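Side-chain contacts in Cas13d (uncultured Ruminococcus sp, PDB 6IV9), which probably matures CRISPR RNA and, guided by it, cleaves target RNA through two HEPN domains: residues A[281-286]-A[304-309]; A[185-190]-A[289-294]. The protein carries 2 engineered substitutions. All coordinates share one frame; numbering follows the deposited sequence.

Contact 1 of 2, residues A[281-286]-A[304-309]; sequences LAIVGQ and YSFINN
Gln-286 lays its aliphatic stem across the ring of Phe-306: CG stands 3.3 Å from the ring centroid, only 4° off the normal, a CH-pi contact over one face. With CG anti to the backbone N (chi1 158°), the bend at chi2 leads the amide on past the ring toward the phenylalanine's own stem, the two side chains running in opposite directions. The amide plane is turned 49° from the ring, and NE2 comes 3.5 Å from Phe-306 CG. Glutamine suits this buried place because methylenes meet the ring while the amide is satisfied at both ends, OE1 by Arg-216 and NE2 by Asp-302. At the ring edge, CG2 of Ile-283 meets Phe-306 CZ at 4.1 Å, the two side chains crossing at about a right angle. The longer branch of this isoleucine ends at CD1, 3.9 Å from CD1 of Ile-307. An alanine in place of Phe-306 would probably open a gap between Ile-283 and the stem of Gln-286, leaving that stem without its aromatic support. The contact sets the short, weakly bonded helical turn about 306-309 against helix 267-291. Met-501 of helix 497-505 touches Ile-283 and Phe-306, while helix 312-330 brings Tyr-314 against Ile-283.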
ATOM      1  N   LEU A 281      -2.668 -15.771 -11.518  1.00 23.65           N
ATOM      2  CA  LEU A 281      -2.705 -16.523 -10.244  1.00 23.76           C
ATOM      3  C   LEU A 281      -1.384 -17.250 -10.010  1.00 25.84           C
ATOM      4  O   LEU A 281      -0.885 -17.202  -8.935  1.00 24.22           O
ATOM      5  CB  LEU A 281      -3.852 -17.528 -10.306  1.00 27.88           C
ATOM      6  CG  LEU A 281      -5.232 -16.934 -10.518  1.00 33.08           C
ATOM      7  CD1 LEU A 281      -6.280 -18.018 -10.498  1.00 35.29           C
ATOM      8  CD2 LEU A 281      -5.535 -15.888  -9.482  1.00 35.74           C
ATOM      9  N   ALA A 282      -0.853 -17.886 -11.037  1.00 25.86           N
ATOM     10  CA  ALA A 282       0.416 -18.625 -10.911  1.00 26.86           C
ATOM     11  C   ALA A 282       1.540 -17.654 -10.536  1.00 21.68           C
ATOM     12  O   ALA A 282       2.390 -18.023  -9.781  1.00 25.99           O
ATOM     13  CB  ALA A 282       0.702 -19.335 -12.197  1.00 29.15           C
ATOM     14  N   ILE A 283       1.553 -16.465 -11.115  1.00 22.70           N
ATOM     15  CA  ILE A 283       2.604 -15.467 -10.769  1.00 23.92           C
ATOM     16  C   ILE A 283       2.450 -15.049  -9.305  1.00 25.44           C
ATOM     17  O   ILE A 283       3.423 -15.010  -8.612  1.00 27.79           O
ATOM     18  CB  ILE A 283       2.574 -14.266 -11.719  1.00 23.71           C
ATOM     19  CG1 ILE A 283       3.132 -14.643 -13.086  1.00 25.19           C
ATOM     20  CG2 ILE A 283       3.325 -13.102 -11.121  1.00 25.85           C
ATOM     21  CD1 ILE A 283       2.829 -13.662 -14.161  1.00 25.68           C
ATOM     22  N   VAL A 284       1.221 -14.822  -8.861  1.00 27.51           N
ATOM     23  CA  VAL A 284       0.977 -14.442  -7.446  1.00 24.10           C
ATOM     24  C   VAL A 284       1.480 -15.583  -6.561  1.00 24.62           C
ATOM     25  O   VAL A 284       2.138 -15.313  -5.600  1.00 24.66           O
ATOM     26  CB  VAL A 284      -0.515 -14.168  -7.208  1.00 25.04           C
ATOM     27  CG1 VAL A 284      -0.855 -14.164  -5.737  1.00 29.00           C
ATOM     28  CG2 VAL A 284      -0.953 -12.872  -7.851  1.00 25.36           C
ATOM     29  N   GLY A 285       1.196 -16.821  -6.934  1.00 25.36           N
ATOM     30  CA  GLY A 285       1.652 -17.980  -6.153  1.00 25.28           C
ATOM     31  C   GLY A 285       3.167 -18.054  -6.097  1.00 26.80           C
ATOM     32  O   GLY A 285       3.699 -18.365  -5.053  1.00 28.53           O
ATOM     33  N   GLN A 286       3.822 -17.765  -7.208  1.00 25.40           N
ATOM     34  CA  GLN A 286       5.300 -17.802  -7.285  1.00 27.56           C
ATOM     35  C   GLN A 286       5.895 -16.750  -6.344  1.00 27.10           C
ATOM     36  O   GLN A 286       6.831 -17.055  -5.638  1.00 28.02           O
ATOM     37  CB  GLN A 286       5.735 -17.605  -8.733  1.00 29.64           C
ATOM     38  CG  GLN A 286       7.158 -17.112  -8.896  1.00 34.81           C
ATOM     39  CD  GLN A 286       8.195 -18.164  -8.600  1.00 37.56           C
ATOM     40  OE1 GLN A 286       7.920 -19.345  -8.567  1.00 35.72           O
ATOM     41  NE2 GLN A 286       9.411 -17.716  -8.379  1.00 38.99           N
ATOM     42  N   TYR A 304      13.376 -12.173  -8.308  1.00 26.62           N
ATOM     43  CA  TYR A 304      13.721 -11.079  -9.239  1.00 28.98           C
ATOM     44  C   TYR A 304      14.066 -11.563 -10.641  1.00 32.10           C
ATOM     45  O   TYR A 304      14.162 -10.732 -11.493  1.00 39.00           O
ATOM     46  CB  TYR A 304      14.834 -10.243  -8.617  1.00 28.71           C
ATOM     47  CG  TYR A 304      14.474  -9.768  -7.239  1.00 26.84           C
ATOM     48  CD1 TYR A 304      13.514  -8.797  -7.068  1.00 29.03           C
ATOM     49  CD2 TYR A 304      15.045 -10.317  -6.114  1.00 27.12           C
ATOM     50  CE1 TYR A 304      13.144  -8.362  -5.812  1.00 31.37           C
ATOM     51  CE2 TYR A 304      14.696  -9.890  -4.849  1.00 29.25           C
ATOM     52  CZ  TYR A 304      13.744  -8.904  -4.699  1.00 28.60           C
ATOM     53  OH  TYR A 304      13.381  -8.457  -3.476  1.00 30.07           O
ATOM     54  N   SER A 305      14.247 -12.857 -10.844  1.00 31.50           N
ATOM     55  CA  SER A 305      14.645 -13.344 -12.186  1.00 33.96           C
ATOM     56  C   SER A 305      13.573 -14.204 -12.859  1.00 31.96           C
ATOM     57  O   SER A 305      13.566 -14.247 -14.062  1.00 32.19           O
ATOM     58  CB  SER A 305      15.916 -14.117 -12.068  1.00 33.93           C
ATOM     59  OG  SER A 305      15.726 -15.246 -11.258  1.00 32.92           O
ATOM     60  N   PHE A 306      12.650 -14.767 -12.093  1.00 32.48           N
ATOM     61  CA  PHE A 306      11.705 -15.780 -12.625  1.00 30.23           C
ATOM     62  C   PHE A 306      10.880 -15.263 -13.799  1.00 30.32           C
ATOM     63  O   PHE A 306      10.654 -16.041 -14.701  1.00 32.88           O
ATOM     64  CB  PHE A 306      10.849 -16.389 -11.513  1.00 29.09           C
ATOM     65  CG  PHE A 306       9.561 -15.660 -11.241  1.00 28.15           C
ATOM     66  CD1 PHE A 306       8.455 -15.882 -12.030  1.00 28.82           C
ATOM     67  CD2 PHE A 306       9.490 -14.669 -10.284  1.00 29.72           C
ATOM     68  CE1 PHE A 306       7.278 -15.192 -11.821  1.00 32.15           C
ATOM     69  CE2 PHE A 306       8.313 -13.972 -10.079  1.00 31.70           C
ATOM     70  CZ  PHE A 306       7.211 -14.238 -10.842  1.00 30.64           C
ATOM     71  N   ILE A 307      10.462 -14.006 -13.774  1.00 30.23           N
ATOM     72  CA  ILE A 307       9.541 -13.511 -14.833  1.00 30.52           C
ATOM     73  C   ILE A 307      10.204 -13.579 -16.202  1.00 36.45           C
ATOM     74  O   ILE A 307       9.482 -13.698 -17.161  1.00 32.72           O
ATOM     75  CB  ILE A 307       8.929 -12.136 -14.528  1.00 33.47           C
ATOM     76  CG1 ILE A 307       7.641 -11.928 -15.319  1.00 33.61           C
ATOM     77  CG2 ILE A 307       9.916 -11.018 -14.761  1.00 31.15           C
ATOM     78  CD1 ILE A 307       6.594 -12.958 -15.047  1.00 37.34           C
ATOM     79  N   ASN A 308      11.522 -13.426 -16.250  1.00 34.01           N
ATOM     80  CA  ASN A 308      12.261 -13.464 -17.535  1.00 33.72           C
ATOM     81  C   ASN A 308      12.711 -14.887 -17.878  1.00 36.11           C
ATOM     82  O   ASN A 308      13.171 -15.070 -18.969  1.00 37.99           O
ATOM     83  CB  ASN A 308      13.460 -12.518 -17.502  1.00 34.34           C
ATOM     84  CG  ASN A 308      13.053 -11.083 -17.269  1.00 34.47           C
ATOM     85  OD1 ASN A 308      12.607 -10.405 -18.171  1.00 40.84           O
ATOM     86  ND2 ASN A 308      13.179 -10.625 -16.049  1.00 42.91           N
ATOM     87  N   ASN A 309      12.557 -15.835 -16.963  1.00 32.87           N
ATOM     88  CA  ASN A 309      13.037 -17.224 -17.159  1.00 38.13           C
ATOM     89  C   ASN A 309      11.909 -18.226 -17.399  1.00 39.24           C
ATOM     90  O   ASN A 309      12.186 -19.277 -17.931  1.00 34.09           O
ATOM     91  CB  ASN A 309      13.824 -17.697 -15.946  1.00 40.54           C
ATOM     92  CG  ASN A 309      15.134 -16.969 -15.799  1.00 50.31           C
ATOM     93  OD1 ASN A 309      15.587 -16.321 -16.726  1.00 49.90           O
ATOM     94  ND2 ASN A 309      15.725 -17.059 -14.624  1.00 49.37           N
TER

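Contact 2 of 2, residues A[185-190]-A[289-294]; sequences VYVTNI and QCVFHD
Phe-292 reaches across to helix 168-197 with the far end of its ring, where CE2 lies 3.2 Å from OG1 of Thr-188 and CZ lies 3.4 Å from the same oxygen. The hydroxyl comes in obliquely, neither squarely over the face nor in the ring plane, and the two side chains meet at about a right angle. Threonine fits this buried spot because its hydroxyl need not seek a polar partner across the interface: OG1, beside its own backbone N (chi1 -66°), turns back to hydrogen-bond the carbonyl of Ala-184 one helical turn earlier. Its approach to the ring carbons is thus a close van der Waals contact added to a hydroxyl already satisfied within its own helix.

Val-187 packs beside this pair. Its CG2 approaches the ring edge, 4.4 Å from Phe-292 CE2, and also meets CG2 of Val-291 at 3.9 Å. One methyl therefore serves two partners, and the two branched side chains bridge the 8.9 Å between the CA atoms of Val-187 and Val-291.

Phe-292 is the first residue to leave helical geometry at the end of helix 267-291, with an extended backbone (phi -132°, psi 151°). It directly precedes His-293, which matches the histidine of the R-X4-H signature of HEPN ribonucleases; the motif's arginine position is an alanine here, probably one of the engineered substitutions. Helix 713-760 touches both segments: Val-746 packs on Thr-188, while His-750 and Glu-753 hydrogen-bond the carbonyl of Val-291 and the amide N of His-293. Farther back along helix 267-291, Ile-287 extends the packing on Val-187.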
ATOM      1  N   VAL A 185       3.159  -8.643   2.474  1.00 22.18           N
ATOM      2  CA  VAL A 185       1.822  -8.172   2.915  1.00 22.88           C
ATOM      3  C   VAL A 185       0.811  -8.304   1.770  1.00 21.77           C
ATOM      4  O   VAL A 185      -0.207  -8.888   1.968  1.00 21.28           O
ATOM      5  CB  VAL A 185       1.910  -6.698   3.341  1.00 24.10           C
ATOM      6  CG1 VAL A 185       0.538  -6.077   3.453  1.00 26.30           C
ATOM      7  CG2 VAL A 185       2.708  -6.501   4.609  1.00 24.02           C
ATOM      8  N   TYR A 186       1.130  -7.761   0.606  1.00 19.19           N
ATOM      9  CA  TYR A 186       0.173  -7.774  -0.530  1.00 23.09           C
ATOM     10  C   TYR A 186      -0.119  -9.170  -1.076  1.00 24.14           C
ATOM     11  O   TYR A 186      -1.244  -9.428  -1.367  1.00 22.05           O
ATOM     12  CB  TYR A 186       0.446  -6.633  -1.510  1.00 22.38           C
ATOM     13  CG  TYR A 186       0.118  -5.336  -0.837  1.00 22.89           C
ATOM     14  CD1 TYR A 186      -1.191  -4.976  -0.604  1.00 30.66           C
ATOM     15  CD2 TYR A 186       1.112  -4.556  -0.300  1.00 23.55           C
ATOM     16  CE1 TYR A 186      -1.504  -3.823   0.080  1.00 32.69           C
ATOM     17  CE2 TYR A 186       0.820  -3.385   0.367  1.00 27.68           C
ATOM     18  CZ  TYR A 186      -0.491  -3.021   0.566  1.00 32.23           C
ATOM     19  OH  TYR A 186      -0.779  -1.895   1.258  1.00 34.45           O
ATOM     20  N   VAL A 187       0.884 -10.023  -1.234  1.00 22.53           N
ATOM     21  CA  VAL A 187       0.568 -11.394  -1.727  1.00 23.99           C
ATOM     22  C   VAL A 187      -0.290 -12.120  -0.691  1.00 23.32           C
ATOM     23  O   VAL A 187      -1.148 -12.865  -1.071  1.00 23.83           O
ATOM     24  CB  VAL A 187       1.791 -12.213  -2.160  1.00 28.10           C
ATOM     25  CG1 VAL A 187       2.497 -11.566  -3.329  1.00 36.65           C
ATOM     26  CG2 VAL A 187       2.736 -12.487  -1.023  1.00 28.01           C
ATOM     27  N   THR A 188      -0.024 -11.897   0.585  1.00 23.24           N
ATOM     28  CA  THR A 188      -0.845 -12.574   1.606  1.00 22.13           C
ATOM     29  C   THR A 188      -2.295 -12.110   1.451  1.00 22.14           C
ATOM     30  O   THR A 188      -3.171 -12.929   1.446  1.00 24.15           O
ATOM     31  CB  THR A 188      -0.315 -12.302   3.016  1.00 23.43           C
ATOM     32  OG1 THR A 188       0.959 -12.908   3.147  1.00 25.07           O
ATOM     33  CG2 THR A 188      -1.236 -12.841   4.085  1.00 25.99           C
ATOM     34  N   ASN A 189      -2.503 -10.815   1.298  1.00 22.05           N
ATOM     35  CA  ASN A 189      -3.874 -10.280   1.143  1.00 22.12           C
ATOM     36  C   ASN A 189      -4.518 -10.801  -0.148  1.00 24.14           C
ATOM     37  O   ASN A 189      -5.667 -11.146  -0.110  1.00 22.63           O
ATOM     38  CB  ASN A 189      -3.874  -8.756   1.159  1.00 21.29           C
ATOM     39  CG  ASN A 189      -3.556  -8.198   2.523  1.00 24.06           C
ATOM     40  OD1 ASN A 189      -3.489  -8.929   3.477  1.00 24.28           O
ATOM     41  ND2 ASN A 189      -3.365  -6.903   2.610  1.00 26.07           N
ATOM     42  N   ILE A 190      -3.787 -10.794  -1.252  1.00 20.87           N
ATOM     43  CA  ILE A 190      -4.364 -11.241  -2.553  1.00 23.01           C
ATOM     44  C   ILE A 190      -4.754 -12.722  -2.481  1.00 22.10           C
ATOM     45  O   ILE A 190      -5.820 -13.068  -2.901  1.00 23.34           O
ATOM     46  CB  ILE A 190      -3.379 -10.979  -3.705  1.00 23.13           C
ATOM     47  CG1 ILE A 190      -3.105  -9.488  -3.893  1.00 23.55           C
ATOM     48  CG2 ILE A 190      -3.883 -11.647  -4.967  1.00 25.50           C
ATOM     49  CD1 ILE A 190      -1.999  -9.181  -4.857  1.00 24.61           C
ATOM     50  N   GLN A 289       5.755 -17.918  -2.840  1.00 25.51           N
ATOM     51  CA  GLN A 289       6.779 -18.962  -2.576  1.00 26.91           C
ATOM     52  C   GLN A 289       8.166 -18.345  -2.371  1.00 26.99           C
ATOM     53  O   GLN A 289       9.046 -19.055  -1.955  1.00 29.08           O
ATOM     54  CB  GLN A 289       6.772 -19.996  -3.695  1.00 31.31           C
ATOM     55  CG  GLN A 289       5.524 -20.851  -3.706  1.00 32.95           C
ATOM     56  CD  GLN A 289       5.410 -21.618  -4.998  1.00 42.17           C
ATOM     57  OE1 GLN A 289       6.390 -22.064  -5.559  1.00 53.83           O
ATOM     58  NE2 GLN A 289       4.204 -21.750  -5.493  1.00 44.05           N
ATOM     59  N   CYS A 290       8.346 -17.095  -2.764  1.00 25.44           N
ATOM     60  CA  CYS A 290       9.646 -16.415  -2.620  1.00 27.94           C
ATOM     61  C   CYS A 290       9.739 -15.611  -1.329  1.00 30.21           C
ATOM     62  O   CYS A 290      10.836 -15.327  -0.942  1.00 30.94           O
ATOM     63  CB  CYS A 290       9.860 -15.452  -3.768  1.00 26.85           C
ATOM     64  SG  CYS A 290      10.112 -16.303  -5.337  1.00 31.59           S
ATOM     65  N   VAL A 291       8.614 -15.207  -0.755  1.00 26.60           N
ATOM     66  CA  VAL A 291       8.662 -14.376   0.478  1.00 26.34           C
ATOM     67  C   VAL A 291       8.191 -15.153   1.708  1.00 29.17           C
ATOM     68  O   VAL A 291       8.249 -14.592   2.776  1.00 28.57           O
ATOM     69  CB  VAL A 291       7.874 -13.075   0.277  1.00 31.01           C
ATOM     70  CG1 VAL A 291       8.529 -12.191  -0.757  1.00 30.85           C
ATOM     71  CG2 VAL A 291       6.450 -13.368  -0.121  1.00 28.68           C
ATOM     72  N   PHE A 292       7.730 -16.384   1.526  1.00 25.11           N
ATOM     73  CA  PHE A 292       7.299 -17.254   2.645  1.00 28.77           C
ATOM     74  C   PHE A 292       7.932 -18.638   2.477  1.00 32.15           C
ATOM     75  O   PHE A 292       8.178 -19.041   1.377  1.00 31.62           O
ATOM     76  CB  PHE A 292       5.780 -17.315   2.746  1.00 29.70           C
ATOM     77  CG  PHE A 292       5.180 -16.046   3.277  1.00 28.94           C
ATOM     78  CD1 PHE A 292       5.353 -15.677   4.594  1.00 28.71           C
ATOM     79  CD2 PHE A 292       4.475 -15.208   2.448  1.00 30.50           C
ATOM     80  CE1 PHE A 292       4.810 -14.504   5.077  1.00 30.67           C
ATOM     81  CE2 PHE A 292       3.941 -14.033   2.928  1.00 27.51           C
ATOM     82  CZ  PHE A 292       4.112 -13.684   4.237  1.00 27.63           C
ATOM     83  N   HIS A 293       8.172 -19.331   3.576  1.00 29.80           N
ATOM     84  CA  HIS A 293       8.813 -20.662   3.471  1.00 31.06           C
ATOM     85  C   HIS A 293       7.758 -21.763   3.398  1.00 38.27           C
ATOM     86  O   HIS A 293       6.657 -21.584   3.894  1.00 36.01           O
ATOM     87  CB  HIS A 293       9.851 -20.852   4.579  1.00 36.87           C
ATOM     88  CG  HIS A 293      10.938 -19.839   4.515  1.00 35.48           C
ATOM     89  ND1 HIS A 293      10.686 -18.496   4.482  1.00 40.43           N
ATOM     90  CD2 HIS A 293      12.270 -19.967   4.418  1.00 45.30           C
ATOM     91  CE1 HIS A 293      11.813 -17.839   4.405  1.00 48.12           C
ATOM     92  NE2 HIS A 293      12.798 -18.718   4.363  1.00 44.20           N
ATOM     93  N   ASP A 294       8.137 -22.885   2.811  1.00 37.44           N
ATOM     94  CA  ASP A 294       7.239 -24.057   2.714  1.00 42.94           C
ATOM     95  C   ASP A 294       7.297 -24.849   4.023  1.00 44.46           C
ATOM     96  O   ASP A 294       7.982 -24.428   4.938  1.00 37.89           O
ATOM     97  CB  ASP A 294       7.580 -24.924   1.507  1.00 43.34           C
ATOM     98  CG  ASP A 294       8.963 -25.538   1.553  1.00 47.65           C
ATOM     99  OD1 ASP A 294       9.521 -25.674   2.642  1.00 43.35           O
ATOM    100  OD2 ASP A 294       9.462 -25.862   0.487  1.00 54.33           O
TER

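Helix 267-291 is common to both contacts, whose centres lie about 12 Å apart. Contact 1 uses it to hold the weakly bonded helical turn about 306-309, whereas contact 2 joins its C-terminal end to helix 168-197. The two meet directly where Val-284 CG1 packs on Ile-190 CG2 at 4.0 Å, so helix 168-197 runs beside the shared helix at both levels. Their segments alternate along the chain, with 289-294 falling inside the connection closed by contact 1. Contact 2 comes nearer the bound nucleic acid, about 7 Å at the nearest atom against about 14 Å for contact 1, and its Phe-292 directly precedes His-293, the probable HEPN histidine.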